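Regulator of polyketide synthase expression (Bifidobacterium adolescentis, PDB 3ONQ) is of unknown function but probably binds DNA through a PucR-type C-terminal helix-turn-helix domain and regulates transcription, perhaps of polyketide synthase genes. Local coordinates at residues Gly135-His138 with Ala139-Thr143; Asp196-Tyr199 with Leu200-Thr204; Ser43-Asn46 with Ile47-Trp50; Gly103-Pro107 with Glu108-Thr112. One frame throughout, in Å; residues are numbered along the deposited sequence.

Overall arrangement
The four contacts are all local, each formed by neighbouring turns or by the end of one helix, and none touches another. Interaction 1 lies nearest the middle of the chain, its centre about 7 Å from that of the chain, on helix 132-149, which packs against the mixed sheet. Interactions 3 and 4, at a helix C-terminus and a helix N-terminus, each sit about 17 Å from it, centre to centre, in the same alpha-beta part. Interaction 2 stands apart, at the start of helix 198-207 in the helical C-terminal part, about 48 Å between centres from interaction 3 and on the opposite side of the chain's centre. A sulfate, probably from crystallisation, is bound by Tyr199 of interaction 2.

Interaction 1 of 4, residues Gly135-His138 with Ala139-Thr143; sequences GASH and ALRET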
loop_
_atom_site.group_PDB
_atom_site.type_symbol
_atom_site.label_atom_id
_atom_site.label_comp_id
_atom_site.label_asym_id
_atom_site.label_seq_id
_atom_site.Cartn_x
_atom_site.Cartn_y
_atom_site.Cartn_z
ATOM N N GLY B 135 11.212 2.958 -4.229
ATOM C CA GLY B 135 12.473 2.262 -4.436
ATOM C C GLY B 135 13.607 2.940 -3.691
ATOM O O GLY B 135 14.442 2.284 -3.076
ATOM N N ALA B 136 13.632 4.267 -3.750
ATOM C CA ALA B 136 14.594 5.053 -2.993
ATOM C C ALA B 136 14.538 4.683 -1.512
ATOM O O ALA B 136 15.572 4.445 -0.880
ATOM C CB ALA B 136 14.322 6.548 -3.189
ATOM N N SER B 137 13.332 4.623 -0.954
ATOM C CA SER B 137 13.186 4.265 0.463
ATOM C C SER B 137 13.688 2.836 0.702
ATOM O O SER B 137 14.386 2.564 1.676
ATOM C CB SER B 137 11.728 4.379 0.900
ATOM O OG SER B 137 11.577 4.017 2.266
ATOM N N HIS B 138 13.323 1.935 -0.202
ATOM C CA HIS B 138 13.803 0.559 -0.167
ATOM C C HIS B 138 15.338 0.478 -0.209
ATOM O O HIS B 138 15.955 -0.225 0.593
ATOM C CB HIS B 138 13.203 -0.230 -1.344
ATOM C CG HIS B 138 13.435 -1.704 -1.263
ATOM N ND1 HIS B 138 12.812 -2.610 -2.094
ATOM C CD2 HIS B 138 14.230 -2.440 -0.440
ATOM C CE1 HIS B 138 13.201 -3.834 -1.786
ATOM N NE2 HIS B 138 14.064 -3.757 -0.785
ATOM N N ALA B 139 15.951 1.186 -1.154
ATOM C CA ALA B 139 17.406 1.177 -1.308
ATOM C C ALA B 139 18.105 1.671 -0.046
ATOM O O ALA B 139 19.066 1.068 0.432
ATOM C CB ALA B 139 17.832 2.028 -2.526
ATOM N N LEU B 140 17.632 2.782 0.498
ATOM C CA LEU B 140 18.237 3.309 1.714
ATOM C C LEU B 140 18.055 2.378 2.924
ATOM O O LEU B 140 18.966 2.207 3.728
ATOM C CB LEU B 140 17.712 4.710 2.012
ATOM C CG LEU B 140 18.281 5.777 1.067
ATOM C CD1 LEU B 140 17.533 7.117 1.193
ATOM C CD2 LEU B 140 19.751 5.972 1.363
ATOM N N ARG B 141 16.882 1.781 3.059
ATOM C CA ARG B 141 16.640 0.916 4.197
ATOM C C ARG B 141 17.407 -0.415 4.102
ATOM O O ARG B 141 18.011 -0.850 5.075
ATOM C CB ARG B 141 15.142 0.710 4.422
ATOM C CG ARG B 141 14.474 1.949 5.025
ATOM C CD ARG B 141 12.979 1.766 5.241
ATOM N NE ARG B 141 12.646 0.675 6.156
ATOM C CZ ARG B 141 12.533 0.810 7.476
ATOM N NH1 ARG B 141 12.741 1.990 8.045
ATOM N NH2 ARG B 141 12.212 -0.233 8.232
ATOM N N GLU B 142 17.416 -1.053 2.937
ATOM C CA GLU B 142 18.178 -2.296 2.826
ATOM C C GLU B 142 19.654 -2.018 3.067
ATOM O O GLU B 142 20.380 -2.872 3.598
ATOM C CB GLU B 142 17.950 -3.005 1.484
ATOM C CG GLU B 142 18.460 -2.254 0.249
ATOM C CD GLU B 142 17.839 -2.799 -1.040
ATOM O OE1 GLU B 142 17.511 -4.001 -1.092
ATOM O OE2 GLU B 142 17.659 -2.022 -1.998
ATOM N N THR B 143 20.095 -0.818 2.695
ATOM C CA THR B 143 21.481 -0.417 2.929
ATOM C C THR B 143 21.728 -0.232 4.429
ATOM O O THR B 143 22.680 -0.782 4.987
ATOM C CB THR B 143 21.847 0.858 2.156
ATOM O OG1 THR B 143 21.786 0.594 0.748
ATOM C CG2 THR B 143 23.259 1.315 2.507
HETATM O O HOH W 1 15.757 -5.699 0.248
#
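Gly135-His138 and Ala139-Thr143 are successive turns of one alpha-helix, joined by i to i+4 backbone bonds such as Ala139 N to Gly135 O and Glu142 N to His138 O, the latter 2.9 Å long and nearly straight at 173°. This helix, 132-149, is the connection of a beta-alpha-beta unit between strands 124-131 and 160-161; Ala136, Ala139 and Leu140 face strands of the sheet. On another side, His138 and Glu142 meet one turn apart. The imidazole and the carboxylate lie with their planes 27° apart, and His138 CD2 is 3.7 Å from Glu142 CD. Glu142 CG is wedged between its own N and carbonyl carbon (chi1 65°), which brings it within 3.2 Å of His138 O and takes the extended chain obliquely across the imidazole. Glu142 OE1 also forms a salt bridge with Arg130, and Tyr176 stacks on the His138 ring. An alanine at Glu142 is likely to leave Arg130 without this carboxylate and His138 freer to turn. The two side chains share one water, which lies in the imidazole plane 2.8 Å from His138 NE2 and donates to Glu142 OE1.

Interaction 2 of 4, residues Asp196-Tyr199 with Leu200-Thr204; sequences DPTY and LTVST. With SO4 (sulfate ion), chain R.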
loop_
_atom_site.group_PDB
_atom_site.type_symbol
_atom_site.label_atom_id
_atom_site.label_comp_id
_atom_site.label_asym_id
_atom_site.label_seq_id
_atom_site.Cartn_x
_atom_site.Cartn_y
_atom_site.Cartn_z
ATOM N N ASP B 196 6.728 -31.982 -6.441
ATOM C CA ASP B 196 8.159 -31.792 -6.669
ATOM C C ASP B 196 8.909 -32.031 -5.358
ATOM O O ASP B 196 8.528 -31.481 -4.326
ATOM C CB ASP B 196 8.432 -30.382 -7.193
ATOM C CG ASP B 196 9.896 -30.152 -7.506
ATOM O OD1 ASP B 196 10.319 -30.430 -8.648
ATOM O OD2 ASP B 196 10.628 -29.696 -6.612
ATOM N N PRO B 197 9.969 -32.866 -5.393
ATOM C CA PRO B 197 10.688 -33.309 -4.187
ATOM C C PRO B 197 11.745 -32.334 -3.645
ATOM O O PRO B 197 12.299 -32.596 -2.565
ATOM C CB PRO B 197 11.381 -34.596 -4.652
ATOM C CG PRO B 197 11.647 -34.344 -6.103
ATOM C CD PRO B 197 10.455 -33.555 -6.603
ATOM N N THR B 198 12.020 -31.241 -4.357
ATOM C CA THR B 198 13.133 -30.359 -3.984
ATOM C C THR B 198 12.997 -29.830 -2.551
ATOM O O THR B 198 13.911 -29.971 -1.745
ATOM C CB THR B 198 13.291 -29.177 -4.969
ATOM O OG1 THR B 198 13.256 -29.659 -6.319
ATOM C CG2 THR B 198 14.604 -28.457 -4.741
ATOM N N TYR B 199 11.849 -29.234 -2.236
ATOM C CA TYR B 199 11.623 -28.645 -0.917
ATOM C C TYR B 199 11.778 -29.669 0.206
ATOM O O TYR B 199 12.451 -29.424 1.203
ATOM C CB TYR B 199 10.228 -28.017 -0.836
ATOM C CG TYR B 199 9.908 -27.414 0.518
ATOM C CD1 TYR B 199 10.267 -26.103 0.818
ATOM C CD2 TYR B 199 9.259 -28.158 1.499
ATOM C CE1 TYR B 199 9.977 -25.544 2.053
ATOM C CE2 TYR B 199 8.980 -27.610 2.749
ATOM C CZ TYR B 199 9.333 -26.300 3.009
ATOM O OH TYR B 199 9.050 -25.743 4.229
ATOM N N LEU B 200 11.135 -30.814 0.049
ATOM C CA LEU B 200 11.239 -31.858 1.056
ATOM C C LEU B 200 12.698 -32.256 1.250
ATOM O O LEU B 200 13.139 -32.476 2.379
ATOM C CB LEU B 200 10.410 -33.071 0.658
ATOM C CG LEU B 200 10.533 -34.293 1.564
ATOM C CD1 LEU B 200 10.002 -33.982 2.959
ATOM C CD2 LEU B 200 9.773 -35.455 0.937
ATOM N N THR B 201 13.452 -32.317 0.155
ATOM C CA THR B 201 14.841 -32.789 0.211
ATOM C C THR B 201 15.753 -31.796 0.910
ATOM O O THR B 201 16.581 -32.181 1.734
ATOM C CB THR B 201 15.416 -33.110 -1.186
ATOM O OG1 THR B 201 14.564 -34.048 -1.843
ATOM C CG2 THR B 201 16.816 -33.720 -1.054
ATOM N N VAL B 202 15.612 -30.517 0.580
ATOM C CA VAL B 202 16.379 -29.479 1.264
ATOM C C VAL B 202 16.014 -29.456 2.751
ATOM O O VAL B 202 16.874 -29.407 3.622
ATOM C CB VAL B 202 16.073 -28.087 0.647
ATOM C CG1 VAL B 202 16.677 -26.978 1.493
ATOM C CG2 VAL B 202 16.582 -28.016 -0.790
ATOM N N SER B 203 14.719 -29.481 3.036
ATOM C CA SER B 203 14.259 -29.432 4.412
ATOM C C SER B 203 14.841 -30.607 5.193
ATOM O O SER B 203 15.344 -30.457 6.306
ATOM C CB SER B 203 12.738 -29.511 4.442
ATOM O OG SER B 203 12.281 -29.539 5.777
ATOM N N THR B 204 14.760 -31.792 4.599
ATOM C CA THR B 204 15.214 -32.993 5.275
ATOM C C THR B 204 16.728 -32.942 5.447
ATOM O O THR B 204 17.245 -33.322 6.480
ATOM C CB THR B 204 14.840 -34.262 4.480
ATOM O OG1 THR B 204 13.422 -34.310 4.283
ATOM C CG2 THR B 204 15.287 -35.493 5.220
HETATM S S SO4 R . 6.313 -28.173 5.572
HETATM O O1 SO4 R . 7.472 -29.016 5.856
HETATM O O2 SO4 R . 5.582 -28.671 4.404
HETATM O O3 SO4 R . 5.432 -28.155 6.737
HETATM O O4 SO4 R . 6.773 -26.814 5.309
HETATM O O HOH W 2 8.944 -31.212 -1.730
#
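Two donors of one residue, the N-H and the hydroxyl of Thr201, converge on a single carbonyl oxygen, Pro197 O, across the first turn of a helix. The helix, 198-207, belongs to the PucR-type helix-turn-helix region, and its start is capped by Asp196, whose side chain accepts from Thr198 N. The two grips on Pro197 O differ in direction: Thr201 N, 3.0 Å away, comes nearly along the C=O axis, whereas Thr201 OG1, at 2.8 Å, comes from above the carbonyl plane. With Thr201 OG1 anti to its own carbonyl carbon (chi1 -55°), the hydroxyl is turned back toward the preceding turn; it is also bonded to Arg229 of helix 223-237.

Ahead of the helix, Asp196 OD2 likewise takes two donors. Thr198 OG1 meets the syn lone pair of Asp196 OD2 at 2.6 Å, while Thr198 N approaches from above the carboxylate plane, so that both donors of one threonine grip a single carboxylate oxygen. A water bridges the same region by donating to Asp196 O and accepting from Leu200 N. Thr198 OG1 has a further partner in Arg232, and Val202 turns CG2 to 3.4 Å from Thr198 O.

Tyr199, with CG anti to the backbone N (chi1 179°), runs between helices 175-190 and 244-261, touching Leu189 and Leu254, and its ring makes a cation-pi contact with Arg190. The far end of the side chain meets a sulfate, probably from the crystallisation liquor, that is also bonded to Arg190 and Arg258. There Tyr199 OH donates to sulfate O4 over 2.7 Å.

Interaction 3 of 4, residues Ser43-Asn46 with Ile47-Trp50; sequences SLMN and ILGW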
loop_
_atom_site.group_PDB
_atom_site.type_symbol
_atom_site.label_atom_id
_atom_site.label_comp_id
_atom_site.label_asym_id
_atom_site.label_seq_id
_atom_site.Cartn_x
_atom_site.Cartn_y
_atom_site.Cartn_z
ATOM N N SER B 43 6.908 15.044 -3.426
ATOM C CA SER B 43 7.083 16.484 -3.616
ATOM C C SER B 43 8.478 16.959 -3.188
ATOM O O SER B 43 9.113 17.758 -3.879
ATOM C CB SER B 43 5.991 17.291 -2.882
ATOM O OG SER B 43 4.716 17.121 -3.489
ATOM N N LEU B 44 8.956 16.478 -2.047
ATOM C CA LEU B 44 10.297 16.857 -1.614
ATOM C C LEU B 44 11.340 16.429 -2.643
ATOM O O LEU B 44 12.246 17.189 -2.979
ATOM C CB LEU B 44 10.626 16.250 -0.256
ATOM C CG LEU B 44 9.819 16.779 0.927
ATOM C CD1 LEU B 44 10.288 16.094 2.189
ATOM C CD2 LEU B 44 9.966 18.276 1.056
HETATM N N MSE B 45 11.222 15.202 -3.138
HETATM C CA MSE B 45 12.176 14.721 -4.135
HETATM C C MSE B 45 12.012 15.527 -5.435
HETATM O O MSE B 45 12.991 15.871 -6.097
HETATM C CB MSE B 45 11.995 13.225 -4.384
HETATM C CG MSE B 45 12.328 12.370 -3.159
HETATM SE SE MSE B 45 14.240 12.398 -2.774
HETATM C CE MSE B 45 14.712 10.902 -3.943
ATOM N N ASN B 46 10.769 15.831 -5.790
ATOM C CA ASN B 46 10.516 16.733 -6.920
ATOM C C ASN B 46 11.301 18.027 -6.795
ATOM O O ASN B 46 11.963 18.459 -7.724
ATOM C CB ASN B 46 9.036 17.085 -6.982
ATOM C CG ASN B 46 8.308 16.356 -8.074
ATOM O OD1 ASN B 46 8.808 16.230 -9.191
ATOM N ND2 ASN B 46 7.104 15.878 -7.764
ATOM N N ILE B 47 11.203 18.660 -5.630
ATOM C CA ILE B 47 11.874 19.928 -5.374
ATOM C C ILE B 47 13.383 19.805 -5.510
ATOM O O ILE B 47 14.054 20.723 -5.982
ATOM C CB ILE B 47 11.512 20.448 -3.962
ATOM C CG1 ILE B 47 10.102 21.032 -3.971
ATOM C CG2 ILE B 47 12.514 21.477 -3.487
ATOM C CD1 ILE B 47 9.367 20.887 -2.647
ATOM N N LEU B 48 13.915 18.659 -5.088
ATOM C CA LEU B 48 15.344 18.393 -5.179
ATOM C C LEU B 48 15.793 18.092 -6.608
ATOM O O LEU B 48 16.984 18.144 -6.905
ATOM C CB LEU B 48 15.726 17.223 -4.267
ATOM C CG LEU B 48 15.799 17.546 -2.772
ATOM C CD1 LEU B 48 16.061 16.277 -1.970
ATOM C CD2 LEU B 48 16.889 18.582 -2.515
ATOM N N GLY B 49 14.849 17.755 -7.482
ATOM C CA GLY B 49 15.171 17.541 -8.884
ATOM C C GLY B 49 14.986 16.109 -9.363
ATOM O O GLY B 49 15.260 15.785 -10.515
ATOM N N TRP B 50 14.518 15.239 -8.484
ATOM C CA TRP B 50 14.266 13.870 -8.889
ATOM C C TRP B 50 12.911 13.744 -9.574
ATOM O O TRP B 50 11.878 13.533 -8.922
ATOM C CB TRP B 50 14.323 12.945 -7.692
ATOM C CG TRP B 50 15.624 12.936 -6.998
ATOM C CD1 TRP B 50 16.220 13.974 -6.340
ATOM C CD2 TRP B 50 16.490 11.806 -6.837
ATOM N NE1 TRP B 50 17.417 13.567 -5.803
ATOM C CE2 TRP B 50 17.602 12.235 -6.088
ATOM C CE3 TRP B 50 16.425 10.474 -7.251
ATOM C CZ2 TRP B 50 18.644 11.380 -5.739
ATOM C CZ3 TRP B 50 17.476 9.617 -6.909
ATOM C CH2 TRP B 50 18.567 10.079 -6.168
#
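Ile47 sits a full turn beyond Ser43, and its N-H bonds to Ser43 O at 2.9 Å. Its side chain follows the same carbonyl: CG1, lying beside the backbone N (chi1 -76°), and CD1 each come within 3.4 Å of Ser43 O. On this side the helix meets another subunit, where Ser43 OG is hydrogen-bonded to Glu30 of the second subunit and Ile47 packs on that same glutamate.

Leu48 repeats the pattern with a bond from its N to Leu44 O, while its CD1 lies 4.4 Å from the selenium of Met45, a selenomethionine in the crystal. Leu48 and Ile47 also pack on Ile24 of helix 21-33.

At Gly49 the helix ends in a Schellman motif. The residue takes a positive phi of 114°, where a CB would collide with the carbonyl oxygen of Leu48. Gly49 N bonds to Asn46 O at 3.0 Å from well above that carbonyl's plane and makes a weak second bond to Met45 O, while the chain turns back so that Trp50 N reaches Met45 O at 2.9 Å.

Trp50 is thereby brought beside Met45, and the two side chains point the same way. Bends at chi2 and chi3 of Met45 lay its methyl over the indole: CE stands 3.7 Å from the centroid of the five-membered ring, a CH-pi contact, and its nearest ring atom is Trp50 CD2. The selenium lies over the same small ring, 4.4 Å from the centroid and 9° off the normal, a Met-aromatic contact. Phe54 meets the Trp50 ring edge-to-face, and Leu98 of strand 94-100 touches both Met45 and Trp50.

Interaction 4 of 4, residues Gly103-Pro107 with Glu108-Thr112; sequences GAVTP and EVTCT
Val105 and Thr110 meet obliquely where the loop after strand 94-100 runs into helix 107-114, the CG1 methyl of the valine lying 3.3 Å from Thr110 OG1. A chi1 of -60° sets that hydroxyl beside its backbone N and turns it back to the residue before the helix, where it donates to Thr106 O at 2.7 Å. It comes in from above the carbonyl plane, whereas Thr110 N reaches the same oxygen almost head-on, 2.9 Å away. Thr106 occupies the N-cap position, yet its side chain makes no capping bond. Its OG1 instead leans across Val109, 3.8 Å from Val109 CB, and shares a water at 2.7 Å that accepts from Val109 N. This water meets a backbone N-H of the first turn, where no earlier helical carbonyl can serve it. Pro107 starts the helix with its ring toward the sheet, touching Phe57, Leu126 and Val129, and its carbonyl accepts from Cys111 N. The carboxylate of Glu108 forms a salt bridge with Arg161.

A valine in place of Thr110 would probably cost Thr106 O its second donor and put a methyl close to both that oxygen and Val105 CG1. The buried hydroxyl of Thr110 spends its proton on Thr106 O beside Val105 and Phe57, which implies that this hydroxyl and the carbonyl before the helix satisfy each other and can lie against the apolar side chains of the sheet.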
loop_
_atom_site.group_PDB
_atom_site.type_symbol
_atom_site.label_atom_id
_atom_site.label_comp_id
_atom_site.label_asym_id
_atom_site.label_seq_id
_atom_site.Cartn_x
_atom_site.Cartn_y
_atom_site.Cartn_z
ATOM N N GLY B 103 22.810 8.909 -16.966
ATOM C CA GLY B 103 24.101 9.093 -17.604
ATOM C C GLY B 103 24.940 7.852 -17.370
ATOM O O GLY B 103 24.467 6.735 -17.592
ATOM N N ALA B 104 26.167 8.032 -16.884
ATOM C CA ALA B 104 27.033 6.885 -16.599
ATOM C C ALA B 104 27.008 6.464 -15.135
ATOM O O ALA B 104 27.814 5.627 -14.719
ATOM C CB ALA B 104 28.468 7.167 -17.037
ATOM N N VAL B 105 26.102 7.040 -14.349
ATOM C CA VAL B 105 25.988 6.664 -12.943
ATOM C C VAL B 105 25.259 5.333 -12.821
ATOM O O VAL B 105 24.030 5.290 -12.795
ATOM C CB VAL B 105 25.232 7.713 -12.119
ATOM C CG1 VAL B 105 25.223 7.304 -10.638
ATOM C CG2 VAL B 105 25.861 9.087 -12.300
ATOM N N THR B 106 26.019 4.247 -12.791
ATOM C CA THR B 106 25.472 2.916 -12.577
ATOM C C THR B 106 26.120 2.319 -11.323
ATOM O O THR B 106 27.154 2.811 -10.870
ATOM C CB THR B 106 25.694 2.029 -13.805
ATOM O OG1 THR B 106 27.098 1.913 -14.072
ATOM C CG2 THR B 106 24.986 2.642 -15.013
ATOM N N PRO B 107 25.507 1.273 -10.746
ATOM C CA PRO B 107 25.904 0.832 -9.405
ATOM C C PRO B 107 27.373 0.424 -9.258
ATOM O O PRO B 107 28.053 0.995 -8.412
ATOM C CB PRO B 107 24.978 -0.357 -9.139
ATOM C CG PRO B 107 23.770 -0.072 -9.987
ATOM C CD PRO B 107 24.344 0.519 -11.243
ATOM N N GLU B 108 27.855 -0.537 -10.041
ATOM C CA GLU B 108 29.226 -1.021 -9.846
ATOM C C GLU B 108 30.266 0.062 -10.146
ATOM O O GLU B 108 31.200 0.259 -9.373
ATOM C CB GLU B 108 29.502 -2.290 -10.663
ATOM C CG GLU B 108 28.633 -3.483 -10.260
ATOM C CD GLU B 108 28.982 -4.054 -8.876
ATOM O OE1 GLU B 108 30.102 -3.791 -8.371
ATOM O OE2 GLU B 108 28.133 -4.771 -8.293
ATOM N N VAL B 109 30.099 0.765 -11.260
ATOM C CA VAL B 109 31.008 1.853 -11.611
ATOM C C VAL B 109 31.007 2.968 -10.552
ATOM O O VAL B 109 32.055 3.497 -10.185
ATOM C CB VAL B 109 30.678 2.426 -13.007
ATOM C CG1 VAL B 109 31.408 3.749 -13.245
ATOM C CG2 VAL B 109 31.024 1.407 -14.079
ATOM N N THR B 110 29.835 3.317 -10.041
ATOM C CA THR B 110 29.780 4.366 -9.032
ATOM C C THR B 110 30.432 3.885 -7.740
ATOM O O THR B 110 31.178 4.615 -7.099
ATOM C CB THR B 110 28.342 4.817 -8.744
ATOM O OG1 THR B 110 27.757 5.312 -9.949
ATOM C CG2 THR B 110 28.337 5.923 -7.704
ATOM N N CYS B 111 30.158 2.643 -7.370
ATOM C CA CYS B 111 30.733 2.088 -6.159
ATOM C C CYS B 111 32.261 2.075 -6.247
ATOM O O CYS B 111 32.945 2.440 -5.294
ATOM C CB CYS B 111 30.171 0.694 -5.890
ATOM S SG CYS B 111 30.790 -0.084 -4.390
ATOM N N THR B 112 32.797 1.685 -7.402
ATOM C CA THR B 112 34.239 1.679 -7.587
ATOM C C THR B 112 34.826 3.074 -7.458
ATOM O O THR B 112 35.880 3.252 -6.851
ATOM C CB THR B 112 34.651 1.086 -8.951
ATOM O OG1 THR B 112 34.362 -0.317 -8.966
ATOM C CG2 THR B 112 36.151 1.278 -9.180
HETATM O O HOH W 3 28.204 -0.411 -13.225
#